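Local atomic coordinates of amidohydrolase (Brucella melitensis biovar Abortus, PDB entry 4F0L), a protein that probably catalyses metal-dependent hydrolytic deamination, as a member of the amidohydrolase family with an iron ion bound in its TIM-barrel domain. Residues Phe13-Gln18 / Val45-Asp50; Asp50-Ser55 / Gly430-Glu435; Val57-Ala62 / Asp385-Gly390. All blocks are in the same frame, centred on the assembly; numbering follows the deposited sequence.

Contact 1: residues Phe13-Gln18 / Val45-Asp50; sequences FIHARQ and VLAGPD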
loop_
_atom_site.group_PDB
_atom_site.type_symbol
_atom_site.label_atom_id
_atom_site.label_comp_id
_atom_site.label_asym_id
_atom_site.label_seq_id
_atom_site.Cartn_x
_atom_site.Cartn_y
_atom_site.Cartn_z
ATOM N N PHE B 13 32.465 -2.087 -13.971
ATOM C CA PHE B 13 31.380 -2.472 -14.878
ATOM C C PHE B 13 30.290 -3.299 -14.198
ATOM O O PHE B 13 30.592 -4.258 -13.508
ATOM C CB PHE B 13 31.917 -3.262 -16.065
ATOM C CG PHE B 13 32.688 -2.427 -17.043
ATOM C CD1 PHE B 13 32.042 -1.774 -18.075
ATOM C CD2 PHE B 13 34.065 -2.301 -16.927
ATOM C CE1 PHE B 13 32.753 -0.996 -18.980
ATOM C CE2 PHE B 13 34.788 -1.520 -17.824
ATOM C CZ PHE B 13 34.127 -0.862 -18.854
ATOM N N ILE B 14 29.028 -2.937 -14.452
ATOM C CA ILE B 14 27.887 -3.743 -14.060
ATOM C C ILE B 14 27.326 -4.354 -15.346
ATOM O O ILE B 14 27.095 -3.654 -16.323
ATOM C CB ILE B 14 26.763 -2.896 -13.390
ATOM C CG1 ILE B 14 27.241 -2.105 -12.136
ATOM C CG2 ILE B 14 25.546 -3.745 -13.065
ATOM C CD1 ILE B 14 27.935 -2.919 -11.071
ATOM N N HIS B 15 27.055 -5.646 -15.339
ATOM C CA HIS B 15 26.368 -6.285 -16.475
ATOM C C HIS B 15 24.975 -6.692 -16.041
ATOM O O HIS B 15 24.811 -7.422 -15.069
ATOM C CB HIS B 15 27.156 -7.491 -17.015
ATOM C CG HIS B 15 26.512 -8.154 -18.233
ATOM N ND1 HIS B 15 25.496 -9.025 -18.121
ATOM C CD2 HIS B 15 26.766 -8.015 -19.604
ATOM C CE1 HIS B 15 25.119 -9.435 -19.347
ATOM N NE2 HIS B 15 25.895 -8.806 -20.255
ATOM N N ALA B 16 23.973 -6.197 -16.755
ATOM C CA ALA B 16 22.573 -6.443 -16.439
ATOM C C ALA B 16 21.951 -7.312 -17.498
ATOM O O ALA B 16 22.012 -6.975 -18.695
ATOM C CB ALA B 16 21.832 -5.119 -16.391
ATOM N N ARG B 17 21.274 -8.372 -17.083
ATOM C CA ARG B 17 20.532 -9.185 -18.052
ATOM C C ARG B 17 19.440 -8.378 -18.728
ATOM O O ARG B 17 19.203 -8.547 -19.887
ATOM C CB ARG B 17 19.874 -10.395 -17.391
ATOM C CG ARG B 17 20.746 -11.603 -17.255
ATOM C CD ARG B 17 19.915 -12.862 -17.020
ATOM N NE ARG B 17 20.815 -13.996 -16.837
ATOM C CZ ARG B 17 21.538 -14.235 -15.738
ATOM N NH1 ARG B 17 21.464 -13.420 -14.670
ATOM N NH2 ARG B 17 22.339 -15.310 -15.710
ATOM N N GLN B 18 18.767 -7.509 -17.971
ATOM C CA GLN B 18 17.844 -6.520 -18.543
ATOM C C GLN B 18 18.061 -5.194 -17.845
ATOM O O GLN B 18 18.272 -5.154 -16.646
ATOM C CB GLN B 18 16.379 -6.925 -18.336
ATOM C CG GLN B 18 15.962 -8.279 -18.883
ATOM C CD GLN B 18 14.522 -8.606 -18.566
ATOM O OE1 GLN B 18 13.604 -8.095 -19.206
ATOM N NE2 GLN B 18 14.311 -9.469 -17.569
ATOM N N VAL B 45 25.701 -7.467 -25.230
ATOM C CA VAL B 45 27.112 -7.936 -25.103
ATOM C C VAL B 45 27.225 -8.939 -23.959
ATOM O O VAL B 45 26.393 -8.954 -23.069
ATOM C CB VAL B 45 28.142 -6.791 -24.887
ATOM C CG1 VAL B 45 28.193 -5.886 -26.106
ATOM C CG2 VAL B 45 27.821 -5.984 -23.639
ATOM N N LEU B 46 28.234 -9.815 -24.015
ATOM C CA LEU B 46 28.483 -10.771 -22.946
ATOM C C LEU B 46 29.145 -10.023 -21.815
ATOM O O LEU B 46 29.701 -8.946 -22.044
ATOM C CB LEU B 46 29.406 -11.895 -23.411
ATOM C CG LEU B 46 28.899 -12.815 -24.510
ATOM C CD1 LEU B 46 29.977 -13.826 -24.805
ATOM C CD2 LEU B 46 27.608 -13.516 -24.123
ATOM N N ALA B 47 29.006 -10.538 -20.588
ATOM C CA ALA B 47 29.679 -9.962 -19.415
ATOM C C ALA B 47 31.175 -10.153 -19.580
ATOM O O ALA B 47 31.612 -11.225 -19.958
ATOM C CB ALA B 47 29.206 -10.663 -18.138
ATOM N N GLY B 48 31.958 -9.112 -19.328
ATOM C CA GLY B 48 33.389 -9.288 -19.153
ATOM C C GLY B 48 33.661 -10.118 -17.900
ATOM O O GLY B 48 32.815 -10.201 -17.000
ATOM N N PRO B 49 34.873 -10.698 -17.805
ATOM C CA PRO B 49 35.186 -11.535 -16.645
ATOM C C PRO B 49 35.184 -10.796 -15.308
ATOM O O PRO B 49 34.926 -11.404 -14.290
ATOM C CB PRO B 49 36.571 -12.091 -16.970
ATOM C CG PRO B 49 37.176 -11.115 -17.926
ATOM C CD PRO B 49 36.045 -10.466 -18.670
ATOM N N ASP B 50 35.420 -9.493 -15.296
ATOM C CA ASP B 50 35.391 -8.760 -14.033
ATOM C C ASP B 50 34.086 -7.976 -13.788
ATOM O O ASP B 50 33.973 -7.272 -12.782
ATOM C CB ASP B 50 36.612 -7.833 -13.960
ATOM C CG ASP B 50 37.938 -8.613 -13.922
ATOM O OD1 ASP B 50 37.974 -9.702 -13.299
ATOM O OD2 ASP B 50 38.921 -8.137 -14.524
#
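The imidazole of H15 lies against A47 and reaches past it to the backbone of V45. Its ring is used in two ways. One face takes the methyl group of A47: CB of A47 sits 3.9 Å from the centroid of the H15 ring, 21° off the ring normal, the geometry of a CH-pi contact. The methyl is not centred but displaced toward the rim, closest to CG of H15 at 3.7 Å, while CA of A47 approaches CD2 of H15 at 3.5 Å.

The second use is at the edge. NE2 of H15 donates to the carbonyl O of V45 over 2.9 Å, with an N-H...O angle of 159°. That oxygen lies almost in the ring plane, whereas the donor is tilted from the plane of the V45 carbonyl. With CG anti to the backbone N (chi1 -178°), the H15 ring swings out to the 45-50 loop, and methyl and hydrogen bond together restrict its rotation.

H15 belongs to strand 12-16, which runs between strands 29-34 and 52-54 in the small mixed sheet of the HutF-type N-terminal region. The loop that H15 touches connects edge strand 37-42 to edge strand 52-54, V45 touching R30 of strand 29-34 and A47 touching R53 of strand 52-54.

Contact 2: residues Asp50-Ser55 / Gly430-Glu435; sequences DDERQS and GVKQVE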
loop_
_atom_site.group_PDB
_atom_site.type_symbol
_atom_site.label_atom_id
_atom_site.label_comp_id
_atom_site.label_asym_id
_atom_site.label_seq_id
_atom_site.Cartn_x
_atom_site.Cartn_y
_atom_site.Cartn_z
ATOM N N ASP B 50 35.420 -9.493 -15.296
ATOM C CA ASP B 50 35.391 -8.760 -14.033
ATOM C C ASP B 50 34.086 -7.976 -13.788
ATOM O O ASP B 50 33.973 -7.272 -12.782
ATOM C CB ASP B 50 36.612 -7.833 -13.960
ATOM C CG ASP B 50 37.938 -8.613 -13.922
ATOM O OD1 ASP B 50 37.974 -9.702 -13.299
ATOM O OD2 ASP B 50 38.921 -8.137 -14.524
ATOM N N ASP B 51 33.102 -8.108 -14.678
ATOM C CA ASP B 51 31.839 -7.368 -14.530
ATOM C C ASP B 51 31.058 -7.910 -13.345
ATOM O O ASP B 51 31.035 -9.093 -13.127
ATOM C CB ASP B 51 30.964 -7.525 -15.760
ATOM C CG ASP B 51 31.551 -6.871 -16.991
ATOM O OD1 ASP B 51 32.679 -6.351 -16.922
ATOM O OD2 ASP B 51 30.862 -6.864 -18.028
ATOM N N GLU B 52 30.444 -7.030 -12.576
ATOM C CA GLU B 52 29.501 -7.445 -11.565
ATOM C C GLU B 52 28.148 -7.712 -12.218
ATOM O O GLU B 52 27.611 -6.862 -12.930
ATOM C CB GLU B 52 29.352 -6.369 -10.521
ATOM C CG GLU B 52 28.462 -6.790 -9.378
ATOM C CD GLU B 52 28.271 -5.656 -8.395
ATOM O OE1 GLU B 52 29.120 -4.746 -8.372
ATOM O OE2 GLU B 52 27.269 -5.655 -7.684
ATOM N N ARG B 53 27.607 -8.894 -11.978
ATOM C CA ARG B 53 26.423 -9.361 -12.692
ATOM C C ARG B 53 25.130 -9.047 -11.950
ATOM O O ARG B 53 25.017 -9.330 -10.771
ATOM C CB ARG B 53 26.507 -10.878 -12.886
ATOM C CG ARG B 53 27.795 -11.305 -13.546
ATOM C CD ARG B 53 27.566 -11.503 -15.010
ATOM N NE ARG B 53 27.068 -12.850 -15.260
ATOM C CZ ARG B 53 27.830 -13.868 -15.627
ATOM N NH1 ARG B 53 29.149 -13.711 -15.805
ATOM N NH2 ARG B 53 27.271 -15.063 -15.811
ATOM N N GLN B 54 24.163 -8.481 -12.653
ATOM C CA GLN B 54 22.848 -8.220 -12.072
ATOM C C GLN B 54 21.768 -8.719 -13.053
ATOM O O GLN B 54 22.002 -8.825 -14.262
ATOM C CB GLN B 54 22.704 -6.712 -11.771
ATOM C CG GLN B 54 23.711 -6.174 -10.768
ATOM C CD GLN B 54 23.390 -6.574 -9.327
ATOM O OE1 GLN B 54 22.237 -6.816 -8.985
ATOM N NE2 GLN B 54 24.408 -6.604 -8.469
ATOM N N SER B 55 20.601 -9.061 -12.521
ATOM C CA SER B 55 19.497 -9.539 -13.340
ATOM C C SER B 55 18.717 -8.420 -13.982
ATOM O O SER B 55 18.508 -8.461 -15.184
ATOM C CB SER B 55 18.546 -10.418 -12.508
ATOM O OG SER B 55 19.282 -11.527 -12.007
ATOM N N GLY B 430 28.013 5.821 -8.264
ATOM C CA GLY B 430 28.813 4.653 -8.428
ATOM C C GLY B 430 29.139 3.903 -7.142
ATOM O O GLY B 430 29.798 2.872 -7.215
ATOM N N VAL B 431 28.675 4.362 -5.986
ATOM C CA VAL B 431 28.993 3.668 -4.704
ATOM C C VAL B 431 27.810 2.811 -4.293
ATOM O O VAL B 431 26.693 3.308 -4.184
ATOM C CB VAL B 431 29.316 4.667 -3.560
ATOM C CG1 VAL B 431 29.568 3.913 -2.234
ATOM C CG2 VAL B 431 30.505 5.551 -3.950
ATOM N N LYS B 432 28.041 1.516 -4.065
ATOM C CA LYS B 432 26.940 0.616 -3.679
ATOM C C LYS B 432 26.544 0.866 -2.246
ATOM O O LYS B 432 27.251 0.461 -1.344
ATOM C CB LYS B 432 27.316 -0.868 -3.860
ATOM C CG LYS B 432 26.095 -1.771 -3.703
ATOM C CD LYS B 432 26.434 -3.246 -3.726
ATOM C CE LYS B 432 26.704 -3.744 -5.115
ATOM N NZ LYS B 432 26.942 -5.215 -5.139
ATOM N N GLN B 433 25.425 1.565 -2.035
ATOM C CA GLN B 433 25.020 1.905 -0.693
ATOM C C GLN B 433 24.148 0.799 -0.072
ATOM O O GLN B 433 24.194 0.623 1.132
ATOM C CB GLN B 433 24.297 3.250 -0.627
ATOM C CG GLN B 433 25.160 4.448 -1.004
ATOM C CD GLN B 433 26.243 4.734 0.035
ATOM O OE1 GLN B 433 26.246 4.124 1.098
ATOM N NE2 GLN B 433 27.184 5.618 -0.287
ATOM N N VAL B 434 23.415 0.056 -0.902
ATOM C CA VAL B 434 22.485 -0.961 -0.449
ATOM C C VAL B 434 22.854 -2.266 -1.122
ATOM O O VAL B 434 23.082 -2.301 -2.339
ATOM C CB VAL B 434 21.026 -0.565 -0.786
ATOM C CG1 VAL B 434 20.053 -1.697 -0.375
ATOM C CG2 VAL B 434 20.685 0.779 -0.121
ATOM N N GLU B 435 22.957 -3.320 -0.337
ATOM C CA GLU B 435 23.262 -4.644 -0.846
ATOM C C GLU B 435 22.208 -5.645 -0.332
ATOM O O GLU B 435 22.009 -5.757 0.858
ATOM C CB GLU B 435 24.642 -5.103 -0.432
ATOM C CG GLU B 435 25.002 -6.419 -1.090
ATOM C CD GLU B 435 26.341 -6.923 -0.676
ATOM O OE1 GLU B 435 27.319 -6.416 -1.230
ATOM O OE2 GLU B 435 26.397 -7.821 0.198
#
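E52 and K432 approach from opposite directions, and NZ of K432 lies 2.6 Å from OE2 of E52 in a salt bridge. The ammonium comes to the syn side of that oxygen, 33° out of the carboxylate plane. The other oxygen lies farther from the ammonium, OE1 of E52 being 3.9 Å from NZ of K432. An extended E52 side chain (chi2 -177°) carries the carboxylate across, while K432 bends at chi3 (-77°) to deliver its nitrogen.

Around this point the polar groups are closely spaced, and the side chains of E52, Q54 and K432 all touch W427. NE2 of Q54 makes a weak hydrogen bond of 3.1 Å to OE2 of E52 and also bonds D425, which forms a second salt bridge with K432; OE1 of Q54 is held by S397. The contact spans two sheets: strand 52-54 is an edge of the small N-terminal sheet, and strand 431-435 belongs to the larger mixed sheet, where Q433 and V434 form a classic beta bulge opposite V426.

Away from the ion pair this surface contact opens out. CA of E52 is 11.6 Å from CA of K432; E52 and K432 are partly exposed, V431 and E435 fully so. OE1 of E435 stays 6.5 Å from OE2 of E52, a like charge nearby but not in contact.

Contact 3: residues Val57-Ala62 / Asp385-Gly390; sequences VVAGMA and DGLKKG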
loop_
_atom_site.group_PDB
_atom_site.type_symbol
_atom_site.label_atom_id
_atom_site.label_comp_id
_atom_site.label_asym_id
_atom_site.label_seq_id
_atom_site.Cartn_x
_atom_site.Cartn_y
_atom_site.Cartn_z
ATOM N N VAL B 57 18.147 -4.086 -13.888
ATOM C CA VAL B 57 18.665 -2.770 -13.451
ATOM C C VAL B 57 17.766 -1.665 -14.012
ATOM O O VAL B 57 17.357 -1.706 -15.180
ATOM C CB VAL B 57 20.124 -2.540 -13.880
ATOM C CG1 VAL B 57 20.548 -1.089 -13.622
ATOM C CG2 VAL B 57 21.036 -3.514 -13.131
ATOM N N VAL B 58 17.388 -0.756 -13.129
ATOM C CA VAL B 58 16.552 0.390 -13.438
ATOM C C VAL B 58 17.185 1.639 -12.864
ATOM O O VAL B 58 18.066 1.567 -12.008
ATOM C CB VAL B 58 15.107 0.245 -12.882
ATOM C CG1 VAL B 58 14.404 -0.975 -13.509
ATOM C CG2 VAL B 58 15.070 0.155 -11.370
ATOM N N ALA B 59 16.725 2.792 -13.334
ATOM C CA ALA B 59 17.227 4.077 -12.862
ATOM C C ALA B 59 16.880 4.281 -11.391
ATOM O O ALA B 59 15.883 3.762 -10.918
ATOM C CB ALA B 59 16.606 5.205 -13.684
ATOM N N GLY B 60 17.724 5.050 -10.701
ATOM C CA GLY B 60 17.434 5.538 -9.390
ATOM C C GLY B 60 16.302 6.543 -9.420
ATOM O O GLY B 60 16.182 7.333 -10.344
ATOM N N MET B 61 15.436 6.473 -8.408
ATOM C CA MET B 61 14.272 7.339 -8.332
ATOM C C MET B 61 14.574 8.520 -7.429
ATOM O O MET B 61 15.057 8.357 -6.294
ATOM C CB MET B 61 13.098 6.552 -7.756
ATOM C CG MET B 61 11.782 7.312 -7.665
ATOM S SD MET B 61 11.054 7.687 -9.261
ATOM C CE MET B 61 10.612 5.997 -9.678
ATOM N N ALA B 62 14.257 9.713 -7.901
ATOM C CA ALA B 62 14.281 10.876 -7.002
ATOM C C ALA B 62 13.095 10.832 -6.087
ATOM O O ALA B 62 11.949 10.517 -6.490
ATOM C CB ALA B 62 14.309 12.207 -7.783
ATOM N N ASP B 385 20.450 13.345 -15.596
ATOM C CA ASP B 385 20.540 12.075 -14.889
ATOM C C ASP B 385 19.556 11.031 -15.446
ATOM O O ASP B 385 18.668 11.338 -16.262
ATOM C CB ASP B 385 20.299 12.276 -13.396
ATOM C CG ASP B 385 21.555 12.697 -12.635
ATOM O OD1 ASP B 385 22.688 12.676 -13.181
ATOM O OD2 ASP B 385 21.380 13.015 -11.447
ATOM N N GLY B 386 19.740 9.797 -15.000
ATOM C CA GLY B 386 19.090 8.639 -15.611
ATOM C C GLY B 386 20.103 7.584 -16.033
ATOM O O GLY B 386 21.309 7.722 -15.773
ATOM N N LEU B 387 19.617 6.533 -16.699
ATOM C CA LEU B 387 20.493 5.504 -17.262
ATOM C C LEU B 387 20.982 5.940 -18.622
ATOM O O LEU B 387 20.559 5.421 -19.638
ATOM C CB LEU B 387 19.776 4.143 -17.348
ATOM C CG LEU B 387 19.673 3.363 -16.052
ATOM C CD1 LEU B 387 19.000 2.021 -16.304
ATOM C CD2 LEU B 387 21.067 3.136 -15.468
ATOM N N LYS B 388 21.856 6.936 -18.617
ATOM C CA LYS B 388 22.389 7.560 -19.825
ATOM C C LYS B 388 23.868 7.792 -19.622
ATOM O O LYS B 388 24.333 8.060 -18.509
ATOM C CB LYS B 388 21.819 8.976 -20.046
ATOM C CG LYS B 388 20.301 9.142 -20.014
ATOM C CD LYS B 388 20.050 10.631 -19.805
ATOM C CE LYS B 388 18.624 10.971 -19.553
ATOM N NZ LYS B 388 18.596 12.297 -18.868
ATOM N N LYS B 389 24.591 7.797 -20.733
ATOM C CA LYS B 389 25.988 8.201 -20.721
ATOM C C LYS B 389 26.100 9.624 -20.170
ATOM O O LYS B 389 25.286 10.488 -20.494
ATOM C CB LYS B 389 26.580 8.036 -22.135
ATOM C CG LYS B 389 26.399 6.596 -22.678
ATOM C CD LYS B 389 26.633 6.267 -24.180
ATOM C CE LYS B 389 28.036 5.648 -24.508
ATOM N NZ LYS B 389 28.251 4.138 -24.758
ATOM N N GLY B 390 27.071 9.843 -19.275
ATOM C CA GLY B 390 27.272 11.139 -18.659
ATOM C C GLY B 390 26.398 11.469 -17.472
ATOM O O GLY B 390 26.621 12.484 -16.828
#
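L387, the central residue of an inverse gamma turn in the loop between helix 364-379 and strand 395-399, sets CD1 and CG against V57, the V58-A59 peptide and A59. The strand it meets, 56-66, lies beside 122-129 in the larger sheet and runs on to the metal ligand H65.

Apolar contact carries the interface. CD1 of L387 is the leading atom, 3.8 Å from the backbone N of A59, so it rests on the peptide linking V58 and A59 as much as on side chains. Two looser side-chain approaches add to it: CD1 of L387 to CG1 of V57 at 4.4 Å, and CG of L387 to CB of A59 at 4.3 Å. CB of L387 already points to the strand, and chi1 -79° sets CG anti to the carbonyl carbon, bringing CD1 onto that peptide. All four residues are buried, and F395 of strand 395-399 touches both V57 and L387.

The hydrogen bonds of G386 and K388 considered here are local to the loop. G386 has a phi of 125°, a conformation that calls for glycine, and its carbonyl O accepts a weak bond of 3.0 Å from N of K388. The extended K388 side chain runs back along the loop, and its NZ donates to the carbonyl O of D385 at 2.8 Å, approaching from above the carbonyl plane.

In the fold
The first segments of the three contacts follow the chain from the small N-terminal sheet toward the barrel, and contact 3 is nested within the long loop closed by contact 2. Contacts 1 and 2 share D50, have centres about 11 Å apart and are joined by strand pairing: N of H15 lies 2.8 Å from O of E52, and O of H15 lies 2.7 Å from N of Q54, both probable hydrogen bonds. Contact 3 has its centre about 14 Å from that of contact 2 and about 17 Å from that of contact 1, which it meets through O of Q18 and N of V57 at 3.0 Å. All three lie away from the iron site of H65, H67, H241 and D329, although strand 56-66 of contact 3 continues to H65.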